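Local coordinates for peptidoglycan recognition protein-LC isoform LCx (Drosophila melanogaster, PDB 2F2L) that binds an anhydro-muramyl peptide monomer of bacterial peptidoglycan alongside a second protein chain and probably acts as a receptor sensing bacteria, at residues 3-6 / 7-10; 51-54 / 55-59; 86-90 / 91-95. One frame throughout, in Å; residues are numbered along the deposited sequence.

Contact 1 of 3, residues 3-6 / 7-10; sequences ILKV and AEWG
The indole of W9 lies against the backbone of V6: CA of V6 stands over one face, 3.8 Å from the centroid of the five-membered ring and 25° off its normal, a CH-pi contact. Beyond it, V6 CG1 touches W9 CZ2 at 4.0 Å. The ring edge serves a different neighbour, since L4 O lies near the indole plane, 3.4 Å from W9 CD1. A first torsion of 52° sets W9 CG between the backbone N and the carbonyl carbon, which brings the indole back against the V6 backbone. The chain turns here, and W9 N donates to K5 O at 3.1 Å almost in line with the carbonyl bond; E8 N reaches the same oxygen only weakly. The turn follows edge strand 3-4, one of the two outermost strands of the mixed sheet within this chain, next to 76-78, and W9 turns toward helix 41-58, touching S45, V48 and N49, while its NE1 bonds to E78 O. The E8 side chain, extended beyond CG, reaches back along the chain to K5: OE2 accepts K5 N at 3.0 Å, met from above the carboxylate plane. OE2 also passes 3.9 Å from L4 CD2. A water donates to both E8 OE2 and I3 O, bridging the carboxylate to the strand.

Contact 2 of 3, residues 51-54 / 55-59; sequences VQSF and HMDSW. With MLD (glcnac(beta1-4)-murnac(1,6-anhydro)-L-ala-gamma-D-glu-meso-a2pm-D-ala), chain G.
V51 O sits 3.4 Å above the plane of the H55 imidazole, toward its rim, and V51 CG1 lies over the same face in a CH-pi contact, 4.0 Å from the ring centroid. At the ring edge, in plane, H55 NE2 donates to MLD OAG, the acetamido oxygen of the anhydro-MurNAc, at 2.8 Å and 164°. With its CG anti to the backbone N (chi1 -163°), the F54 ring runs alongside W59, whose pyrrole approaches it obliquely, centroids 5.1 Å apart and planes at 81°; H55 CD2 lies at its edge. M56 SD packs on Q52 CG at 3.4 Å, while S53 OG donates to D57 OD2 at 2.8 Å on the anti side of the carboxylate, somewhat out of its plane; R12 also salt-bridges OD2. The end of helix 41-58 widens into a pi-type turn: S53 O accepts both D57 N and S58 N, and W59 N reaches F54 O at 2.9 Å. Another protein chain packs on V51, F54, D57 and W59, and its backbone hydrogen-bonds to S58 OG. With G65 N bonded at ND1, the geometry is consistent with a proton on NE2, making H55 a donor to the sugar's acetyl group.

Contact 3 of 3, residues 86-90 / 91-95; sequences GAHTK and GYNRG. With MLD (glcnac(beta1-4)-murnac(1,6-anhydro)-L-ala-gamma-D-glu-meso-a2pm-D-ala), chain G.
This is a local contact around a type II beta turn in the loop between strands 76-78 and 97-101, where the residues after the turn fold back on those before it. The turn runs from T89 to Y92, closed by Y92 N donating to T89 O at 2.9 Å; G91 takes the third position with a positive phi of 89°, and T89 CG2 packs near Y92 CB. The carboxamide of N93 holds the two sides together. Its OD1 accepts H88 N at 2.8 Å and T89 N at 2.8 Å, both bonds nearly straight and arriving from opposite faces of the amide plane. The same oxygen rests 3.3 Å above the centre of the H88 imidazole, with ring and amide planes 85° apart. H88 is itself tethered: ND1 and T89 OG1 are hydrogen-bonded at 2.7 Å, where either could be the donor, and a water joins NE2 to G86 N and N93 O. With OD1 gripped twice, rotation of the amide is settled and ND2 is left facing the ligand. It donates to MLD OBE, the side-chain carbonyl of D-Glu, at 2.8 Å, and to OBO of the terminal D-Ala carboxylate at 3.0 Å. The backbone completes the grip: H88 O accepts MLD NAN at 2.9 Å, K90 N donates to OBA of the D-Glu carboxylate, and G91 N makes weak bonds to both D-Ala oxygens. A87 CB packs on the CBG carbon of the diaminopimelate, and the bent K90 chain runs past MLD OBI. N93 is thus a first-shell residue that also shapes its own loop, an arrangement consistent with the stem-peptide wall of a peptidoglycan-binding groove in the amidase-like fold.

Along the chain the contacts come in series: contact 1 at the end of edge strand 3-4, contact 2 near the end of helix 41-58, contact 3 in the loop leading to strand 97-101. Contacts 1 and 2 have centres about 17 Å apart yet touch, W9 CH2 packing 3.8 Å from Q52 OE1, so the N-terminal turn lies against the helix. Contacts 2 and 3, centres about 16 Å apart and nearest atoms about 5 Å, do not touch but both meet MLD: contact 2 bonds to the anhydro-MurNAc, contact 3 to the peptide stem. Contact 1, centre about 22 Å from contact 3's, joins the helix to the sheet edge; its W9 side chain is about 11 Å from MLD.

Contact 1 of 3, residues 3-6 / 7-10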
loop_
_atom_site.group_PDB
_atom_site.type_symbol
_atom_site.label_atom_id
_atom_site.label_comp_id
_atom_site.label_asym_id
_atom_site.label_seq_id
_atom_site.Cartn_x
_atom_site.Cartn_y
_atom_site.Cartn_z
ATOM N N ILE B 3 -6.855 22.585 -10.680
ATOM C CA ILE B 3 -5.702 22.173 -9.865
ATOM C C ILE B 3 -5.944 22.600 -8.418
ATOM O O ILE B 3 -5.965 23.792 -8.115
ATOM C CB ILE B 3 -4.355 22.776 -10.353
ATOM C CG1 ILE B 3 -4.151 22.515 -11.848
ATOM C CG2 ILE B 3 -3.178 22.180 -9.564
ATOM C CD1 ILE B 3 -2.745 22.853 -12.360
ATOM N N LEU B 4 -6.121 21.621 -7.530
ATOM C CA LEU B 4 -6.345 21.901 -6.109
ATOM C C LEU B 4 -5.005 21.995 -5.378
ATOM O O LEU B 4 -4.246 21.032 -5.340
ATOM C CB LEU B 4 -7.202 20.802 -5.467
ATOM C CG LEU B 4 -8.660 20.727 -5.890
ATOM C CD1 LEU B 4 -9.355 19.533 -5.223
ATOM C CD2 LEU B 4 -9.371 22.033 -5.539
ATOM N N LYS B 5 -4.731 23.151 -4.792
ATOM C CA LYS B 5 -3.529 23.344 -3.989
ATOM C C LYS B 5 -3.504 22.458 -2.738
ATOM O O LYS B 5 -4.551 21.987 -2.271
ATOM C CB LYS B 5 -3.396 24.797 -3.584
ATOM C CG LYS B 5 -3.149 25.719 -4.749
ATOM C CD LYS B 5 -3.137 27.176 -4.317
ATOM C CE LYS B 5 -2.973 28.074 -5.513
ATOM N NZ LYS B 5 -2.598 29.461 -5.106
ATOM N N VAL B 6 -2.305 22.262 -2.190
ATOM C CA VAL B 6 -2.129 21.409 -1.000
ATOM C C VAL B 6 -3.152 21.757 0.085
ATOM O O VAL B 6 -3.858 20.877 0.604
ATOM C CB VAL B 6 -0.691 21.482 -0.429
ATOM C CG1 VAL B 6 -0.573 20.644 0.846
ATOM C CG2 VAL B 6 0.320 21.008 -1.472
ATOM N N ALA B 7 -3.266 23.043 0.382
ATOM C CA ALA B 7 -4.185 23.513 1.407
ATOM C C ALA B 7 -5.641 23.215 1.055
ATOM O O ALA B 7 -6.459 22.958 1.941
ATOM C CB ALA B 7 -3.993 25.009 1.637
ATOM N N GLU B 8 -5.963 23.255 -0.236
ATOM C CA GLU B 8 -7.331 23.034 -0.686
ATOM C C GLU B 8 -7.772 21.574 -0.563
ATOM O O GLU B 8 -8.966 21.321 -0.395
ATOM C CB GLU B 8 -7.536 23.579 -2.102
ATOM C CG GLU B 8 -7.588 25.108 -2.124
ATOM C CD GLU B 8 -7.369 25.723 -3.500
ATOM O OE1 GLU B 8 -7.457 26.967 -3.605
ATOM O OE2 GLU B 8 -7.103 24.989 -4.473
ATOM N N TRP B 9 -6.835 20.624 -0.644
ATOM C CA TRP B 9 -7.176 19.229 -0.338
ATOM C C TRP B 9 -6.860 18.827 1.113
ATOM O O TRP B 9 -6.964 17.660 1.493
ATOM C CB TRP B 9 -6.596 18.227 -1.359
ATOM C CG TRP B 9 -5.143 18.263 -1.681
ATOM C CD1 TRP B 9 -4.570 18.831 -2.779
ATOM C CD2 TRP B 9 -4.080 17.600 -0.975
ATOM N NE1 TRP B 9 -3.221 18.600 -2.787
ATOM C CE2 TRP B 9 -2.892 17.857 -1.681
ATOM C CE3 TRP B 9 -4.015 16.843 0.202
ATOM C CZ2 TRP B 9 -1.654 17.375 -1.254
ATOM C CZ3 TRP B 9 -2.789 16.366 0.623
ATOM C CH2 TRP B 9 -1.626 16.638 -0.093
ATOM N N GLY B 10 -6.527 19.805 1.938
ATOM C CA GLY B 10 -6.339 19.556 3.363
ATOM C C GLY B 10 -4.995 18.969 3.749
ATOM O O GLY B 10 -4.863 18.407 4.829
HETATM O O HOH W 1 -7.390 25.818 -6.988
#

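Contact 2 of 3, residues 51-54 / 55-59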
loop_
_atom_site.group_PDB
_atom_site.type_symbol
_atom_site.label_atom_id
_atom_site.label_comp_id
_atom_site.label_asym_id
_atom_site.label_seq_id
_atom_site.Cartn_x
_atom_site.Cartn_y
_atom_site.Cartn_z
ATOM N N VAL B 51 -1.547 9.155 0.984
ATOM C CA VAL B 51 -0.279 9.171 0.250
ATOM C C VAL B 51 0.729 10.117 0.909
ATOM O O VAL B 51 1.897 9.742 1.074
ATOM C CB VAL B 51 -0.454 9.528 -1.255
ATOM C CG1 VAL B 51 0.922 9.776 -1.941
ATOM C CG2 VAL B 51 -1.224 8.413 -1.999
ATOM N N GLN B 52 0.287 11.318 1.303
ATOM C CA GLN B 52 1.198 12.289 1.939
ATOM C C GLN B 52 1.775 11.756 3.254
ATOM O O GLN B 52 2.974 11.899 3.527
ATOM C CB GLN B 52 0.527 13.648 2.167
ATOM C CG GLN B 52 1.493 14.662 2.807
ATOM C CD GLN B 52 0.945 16.055 2.893
ATOM O OE1 GLN B 52 -0.165 16.266 3.388
ATOM N NE2 GLN B 52 1.747 17.037 2.472
ATOM N N SER B 53 0.921 11.116 4.048
ATOM C CA SER B 53 1.344 10.478 5.290
ATOM C C SER B 53 2.355 9.351 5.053
ATOM O O SER B 53 3.358 9.224 5.748
ATOM C CB SER B 53 0.118 9.932 6.014
ATOM O OG SER B 53 0.515 9.459 7.286
ATOM N N PHE B 54 2.081 8.516 4.064
ATOM C CA PHE B 54 3.014 7.459 3.664
ATOM C C PHE B 54 4.404 8.012 3.301
ATOM O O PHE B 54 5.444 7.479 3.702
ATOM C CB PHE B 54 2.420 6.691 2.477
ATOM C CG PHE B 54 3.054 5.367 2.235
ATOM C CD1 PHE B 54 2.869 4.324 3.124
ATOM C CD2 PHE B 54 3.819 5.148 1.105
ATOM C CE1 PHE B 54 3.461 3.093 2.903
ATOM C CE2 PHE B 54 4.409 3.923 0.881
ATOM C CZ PHE B 54 4.243 2.900 1.781
ATOM N N HIS B 55 4.425 9.092 2.541
ATOM C CA HIS B 55 5.685 9.688 2.113
ATOM C C HIS B 55 6.389 10.444 3.244
ATOM O O HIS B 55 7.592 10.282 3.440
ATOM C CB HIS B 55 5.435 10.573 0.892
ATOM C CG HIS B 55 5.101 9.789 -0.336
ATOM N ND1 HIS B 55 4.838 10.384 -1.550
ATOM C CD2 HIS B 55 5.022 8.450 -0.544
ATOM C CE1 HIS B 55 4.595 9.446 -2.449
ATOM N NE2 HIS B 55 4.703 8.263 -1.868
ATOM N N MET B 56 5.630 11.206 4.023
ATOM C CA MET B 56 6.223 12.052 5.076
ATOM C C MET B 56 6.475 11.316 6.401
ATOM O O MET B 56 7.442 11.613 7.091
ATOM C CB MET B 56 5.369 13.303 5.337
ATOM C CG MET B 56 5.331 14.292 4.164
ATOM S SD MET B 56 4.255 15.728 4.401
ATOM C CE MET B 56 5.244 16.714 5.528
ATOM N N ASP B 57 5.591 10.390 6.756
ATOM C CA ASP B 57 5.649 9.707 8.052
ATOM C C ASP B 57 6.285 8.329 7.931
ATOM O O ASP B 57 7.190 8.004 8.690
ATOM C CB ASP B 57 4.255 9.613 8.695
ATOM C CG ASP B 57 3.566 10.968 8.804
ATOM O OD1 ASP B 57 4.268 11.982 8.997
ATOM O OD2 ASP B 57 2.320 11.034 8.719
ATOM N N SER B 58 5.821 7.516 6.988
ATOM C CA SER B 58 6.337 6.159 6.852
ATOM C C SER B 58 7.732 6.124 6.194
ATOM O O SER B 58 8.608 5.407 6.651
ATOM C CB SER B 58 5.336 5.275 6.104
ATOM O OG SER B 58 4.051 5.295 6.716
ATOM N N TRP B 59 7.950 6.895 5.133
ATOM C CA TRP B 59 9.290 7.004 4.535
ATOM C C TRP B 59 10.134 8.107 5.144
ATOM O O TRP B 59 11.356 8.090 5.020
ATOM C CB TRP B 59 9.205 7.244 3.024
ATOM C CG TRP B 59 8.870 6.008 2.197
ATOM C CD1 TRP B 59 7.806 5.850 1.371
ATOM C CD2 TRP B 59 9.626 4.798 2.114
ATOM N NE1 TRP B 59 7.842 4.607 0.775
ATOM C CE2 TRP B 59 8.948 3.940 1.223
ATOM C CE3 TRP B 59 10.811 4.350 2.714
ATOM C CZ2 TRP B 59 9.424 2.665 0.901
ATOM C CZ3 TRP B 59 11.274 3.091 2.405
ATOM C CH2 TRP B 59 10.576 2.253 1.514
HETATM C CAA MLD G . 1.753 -2.026 -8.453
HETATM C CAB MLD G . 3.084 -1.302 -8.325
HETATM O OAC MLD G . 3.311 -0.292 -8.979
HETATM N N2 MLD G . 3.936 -1.849 -7.463
HETATM C C2 MLD G . 5.281 -1.347 -7.207
HETATM C C3 MLD G . 6.237 -2.530 -7.373
HETATM O O3 MLD G . 6.180 -3.103 -8.694
HETATM C C4 MLD G . 7.656 -2.146 -6.968
HETATM O O4 MLD G . 8.425 -3.335 -6.966
HETATM C C5 MLD G . 7.642 -1.556 -5.553
HETATM C C6 MLD G . 8.984 -1.002 -5.043
HETATM O O6 MLD G . 8.843 -0.709 -3.622
HETATM O O5 MLD G . 6.773 -0.427 -5.569
HETATM C C1 MLD G . 5.393 -0.792 -5.799
HETATM O O1 MLD G . 4.607 0.368 -5.712
HETATM C CA4 MLD G . 4.481 0.833 -4.347
HETATM C CA5 MLD G . 3.555 0.023 -3.439
HETATM O OA5 MLD G . 2.425 0.788 -2.899
HETATM C CA6 MLD G . 4.409 -0.129 -2.227
HETATM O OA6 MLD G . 4.238 1.091 -1.533
HETATM C CA1 MLD G . 3.124 1.799 -2.154
HETATM C CA2 MLD G . 3.707 2.850 -3.113
HETATM N NAD MLD G . 2.757 3.974 -3.253
HETATM C CAE MLD G . 3.090 5.228 -3.006
HETATM C CAF MLD G . 1.964 6.224 -3.196
HETATM O OAG MLD G . 4.216 5.594 -2.666
HETATM C CA3 MLD G . 3.962 2.255 -4.497
HETATM O OAH MLD G . 4.958 3.027 -5.254
HETATM C CAI MLD G . 4.392 3.938 -6.227
HETATM C CAJ MLD G . 4.222 3.302 -7.588
HETATM C CAL MLD G . 5.324 5.159 -6.375
HETATM O OAM MLD G . 5.023 5.996 -7.218
HETATM N N MLD G . 6.391 5.261 -5.583
HETATM C CA MLD G . 7.326 6.393 -5.608
HETATM C CB MLD G . 6.765 7.419 -4.617
HETATM C C MLD G . 8.678 5.877 -5.083
HETATM O O MLD G . 8.735 5.273 -4.009
HETATM N NAN MLD G . 9.713 6.115 -5.885
HETATM C CAO MLD G . 11.105 5.724 -5.614
HETATM C CAP MLD G . 11.748 5.024 -6.856
HETATM O OBA MLD G . 12.982 5.016 -6.884
HETATM O OAQ MLD G . 11.025 4.548 -7.764
HETATM C CBB MLD G . 11.939 6.984 -5.407
HETATM C CBC MLD G . 11.628 7.758 -4.137
HETATM C CBD MLD G . 12.605 8.942 -4.028
HETATM O OBE MLD G . 13.135 9.434 -5.025
HETATM N NBF MLD G . 12.827 9.375 -2.805
HETATM C CBG MLD G . 13.732 10.498 -2.528
HETATM C CBH MLD G . 15.185 10.087 -2.837
HETATM O OBI MLD G . 15.626 8.996 -2.478
HETATM N NBJ MLD G . 15.885 10.974 -3.541
HETATM C CBK MLD G . 17.302 10.789 -3.926
HETATM C CBL MLD G . 18.100 11.987 -3.397
HETATM C CBM MLD G . 17.532 10.698 -5.450
HETATM O OBO MLD G . 16.692 11.240 -6.215
HETATM O OBN MLD G . 18.572 10.095 -5.813
HETATM C CBP MLD G . 13.547 10.923 -1.061
HETATM C CBQ MLD G . 14.147 12.313 -0.783
HETATM C CBR MLD G . 13.818 12.782 0.636
HETATM C CBS MLD G . 13.886 14.302 0.798
HETATM C CBT MLD G . 12.680 14.943 0.099
HETATM O OBV MLD G . 11.578 14.814 0.658
HETATM O OBU MLD G . 12.885 15.552 -0.971
HETATM N NBW MLD G . 15.134 14.808 0.215
HETATM O O HOH W 2 1.803 6.520 7.112
#

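Contact 3 of 3, residues 86-90 / 91-95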
loop_
_atom_site.group_PDB
_atom_site.type_symbol
_atom_site.label_atom_id
_atom_site.label_comp_id
_atom_site.label_asym_id
_atom_site.label_seq_id
_atom_site.Cartn_x
_atom_site.Cartn_y
_atom_site.Cartn_z
ATOM N N GLY B 86 11.027 16.734 -6.758
ATOM C CA GLY B 86 10.245 15.711 -6.084
ATOM C C GLY B 86 11.029 14.548 -5.485
ATOM O O GLY B 86 12.251 14.553 -5.425
ATOM N N ALA B 87 10.273 13.562 -5.006
ATOM C CA ALA B 87 10.802 12.321 -4.483
ATOM C C ALA B 87 9.906 11.209 -5.039
ATOM O O ALA B 87 9.106 10.606 -4.331
ATOM C CB ALA B 87 10.792 12.345 -2.959
ATOM N N HIS B 88 10.008 10.990 -6.340
ATOM C CA HIS B 88 9.122 10.043 -7.040
ATOM C C HIS B 88 9.871 9.037 -7.908
ATOM O O HIS B 88 9.362 7.952 -8.155
ATOM C CB HIS B 88 8.074 10.806 -7.877
ATOM C CG HIS B 88 8.661 11.842 -8.781
ATOM N ND1 HIS B 88 9.277 11.527 -9.975
ATOM C CD2 HIS B 88 8.745 13.190 -8.656
ATOM C CE1 HIS B 88 9.738 12.637 -10.531
ATOM N NE2 HIS B 88 9.427 13.659 -9.749
ATOM N N THR B 89 11.074 9.396 -8.373
ATOM C CA THR B 89 11.838 8.564 -9.277
ATOM C C THR B 89 13.331 8.746 -8.958
ATOM O O THR B 89 13.946 9.763 -9.317
ATOM C CB THR B 89 11.548 8.954 -10.745
ATOM O OG1 THR B 89 10.132 9.122 -10.938
ATOM C CG2 THR B 89 12.076 7.882 -11.690
ATOM N N LYS B 90 13.893 7.783 -8.239
ATOM C CA LYS B 90 15.240 7.911 -7.710
ATOM C C LYS B 90 16.225 8.097 -8.849
ATOM O O LYS B 90 16.214 7.321 -9.812
ATOM C CB LYS B 90 15.623 6.666 -6.908
ATOM C CG LYS B 90 17.026 6.699 -6.320
ATOM C CD LYS B 90 17.061 7.209 -4.890
ATOM C CE LYS B 90 17.048 6.070 -3.884
ATOM N NZ LYS B 90 15.679 5.492 -3.744
ATOM N N GLY B 91 17.067 9.126 -8.723
ATOM C CA GLY B 91 18.086 9.443 -9.716
ATOM C C GLY B 91 17.559 10.379 -10.786
ATOM O O GLY B 91 18.341 10.984 -11.520
ATOM N N TYR B 92 16.238 10.526 -10.871
ATOM C CA TYR B 92 15.622 11.327 -11.928
ATOM C C TYR B 92 14.692 12.413 -11.435
ATOM O O TYR B 92 13.933 12.979 -12.229
ATOM C CB TYR B 92 14.877 10.409 -12.892
ATOM C CG TYR B 92 15.809 9.469 -13.591
ATOM C CD1 TYR B 92 16.525 9.872 -14.713
ATOM C CD2 TYR B 92 16.006 8.184 -13.104
ATOM C CE1 TYR B 92 17.408 8.996 -15.346
ATOM C CE2 TYR B 92 16.869 7.317 -13.714
ATOM C CZ TYR B 92 17.575 7.719 -14.833
ATOM O OH TYR B 92 18.428 6.814 -15.420
ATOM N N ASN B 93 14.733 12.720 -10.148
ATOM C CA ASN B 93 13.827 13.718 -9.596
ATOM C C ASN B 93 14.216 15.127 -10.046
ATOM O O ASN B 93 13.355 15.926 -10.426
ATOM C CB ASN B 93 13.795 13.638 -8.069
ATOM C CG ASN B 93 13.112 12.386 -7.569
ATOM O OD1 ASN B 93 12.009 12.049 -8.005
ATOM N ND2 ASN B 93 13.759 11.685 -6.649
ATOM N N ARG B 94 15.511 15.417 -9.988
ATOM C CA ARG B 94 16.042 16.673 -10.481
ATOM C C ARG B 94 15.876 16.728 -11.999
ATOM O O ARG B 94 16.342 15.851 -12.714
ATOM C CB ARG B 94 17.511 16.805 -10.084
ATOM C CG ARG B 94 18.220 17.995 -10.651
ATOM C CD ARG B 94 18.058 19.225 -9.787
ATOM N NE ARG B 94 18.786 19.139 -8.519
ATOM C CZ ARG B 94 18.828 20.111 -7.611
ATOM N NH1 ARG B 94 18.192 21.262 -7.813
ATOM N NH2 ARG B 94 19.511 19.930 -6.490
ATOM N N GLY B 95 15.194 17.757 -12.484
ATOM C CA GLY B 95 14.975 17.923 -13.926
ATOM C C GLY B 95 13.800 17.139 -14.481
ATOM O O GLY B 95 13.664 16.972 -15.698
HETATM C CAA MLD G . 1.753 -2.026 -8.453
HETATM C CAB MLD G . 3.084 -1.302 -8.325
HETATM O OAC MLD G . 3.311 -0.292 -8.979
HETATM N N2 MLD G . 3.936 -1.849 -7.463
HETATM C C2 MLD G . 5.281 -1.347 -7.207
HETATM C C3 MLD G . 6.237 -2.530 -7.373
HETATM O O3 MLD G . 6.180 -3.103 -8.694
HETATM C C4 MLD G . 7.656 -2.146 -6.968
HETATM O O4 MLD G . 8.425 -3.335 -6.966
HETATM C C5 MLD G . 7.642 -1.556 -5.553
HETATM C C6 MLD G . 8.984 -1.002 -5.043
HETATM O O6 MLD G . 8.843 -0.709 -3.622
HETATM O O5 MLD G . 6.773 -0.427 -5.569
HETATM C C1 MLD G . 5.393 -0.792 -5.799
HETATM O O1 MLD G . 4.607 0.368 -5.712
HETATM C CA4 MLD G . 4.481 0.833 -4.347
HETATM C CA5 MLD G . 3.555 0.023 -3.439
HETATM O OA5 MLD G . 2.425 0.788 -2.899
HETATM C CA6 MLD G . 4.409 -0.129 -2.227
HETATM O OA6 MLD G . 4.238 1.091 -1.533
HETATM C CA1 MLD G . 3.124 1.799 -2.154
HETATM C CA2 MLD G . 3.707 2.850 -3.113
HETATM N NAD MLD G . 2.757 3.974 -3.253
HETATM C CAE MLD G . 3.090 5.228 -3.006
HETATM C CAF MLD G . 1.964 6.224 -3.196
HETATM O OAG MLD G . 4.216 5.594 -2.666
HETATM C CA3 MLD G . 3.962 2.255 -4.497
HETATM O OAH MLD G . 4.958 3.027 -5.254
HETATM C CAI MLD G . 4.392 3.938 -6.227
HETATM C CAJ MLD G . 4.222 3.302 -7.588
HETATM C CAL MLD G . 5.324 5.159 -6.375
HETATM O OAM MLD G . 5.023 5.996 -7.218
HETATM N N MLD G . 6.391 5.261 -5.583
HETATM C CA MLD G . 7.326 6.393 -5.608
HETATM C CB MLD G . 6.765 7.419 -4.617
HETATM C C MLD G . 8.678 5.877 -5.083
HETATM O O MLD G . 8.735 5.273 -4.009
HETATM N NAN MLD G . 9.713 6.115 -5.885
HETATM C CAO MLD G . 11.105 5.724 -5.614
HETATM C CAP MLD G . 11.748 5.024 -6.856
HETATM O OBA MLD G . 12.982 5.016 -6.884
HETATM O OAQ MLD G . 11.025 4.548 -7.764
HETATM C CBB MLD G . 11.939 6.984 -5.407
HETATM C CBC MLD G . 11.628 7.758 -4.137
HETATM C CBD MLD G . 12.605 8.942 -4.028
HETATM O OBE MLD G . 13.135 9.434 -5.025
HETATM N NBF MLD G . 12.827 9.375 -2.805
HETATM C CBG MLD G . 13.732 10.498 -2.528
HETATM C CBH MLD G . 15.185 10.087 -2.837
HETATM O OBI MLD G . 15.626 8.996 -2.478
HETATM N NBJ MLD G . 15.885 10.974 -3.541
HETATM C CBK MLD G . 17.302 10.789 -3.926
HETATM C CBL MLD G . 18.100 11.987 -3.397
HETATM C CBM MLD G . 17.532 10.698 -5.450
HETATM O OBO MLD G . 16.692 11.240 -6.215
HETATM O OBN MLD G . 18.572 10.095 -5.813
HETATM C CBP MLD G . 13.547 10.923 -1.061
HETATM C CBQ MLD G . 14.147 12.313 -0.783
HETATM C CBR MLD G . 13.818 12.782 0.636
HETATM C CBS MLD G . 13.886 14.302 0.798
HETATM C CBT MLD G . 12.680 14.943 0.099
HETATM O OBV MLD G . 11.578 14.814 0.658
HETATM O OBU MLD G . 12.885 15.552 -0.971
HETATM N NBW MLD G . 15.134 14.808 0.215
HETATM O O HOH W 3 10.694 16.207 -9.593
#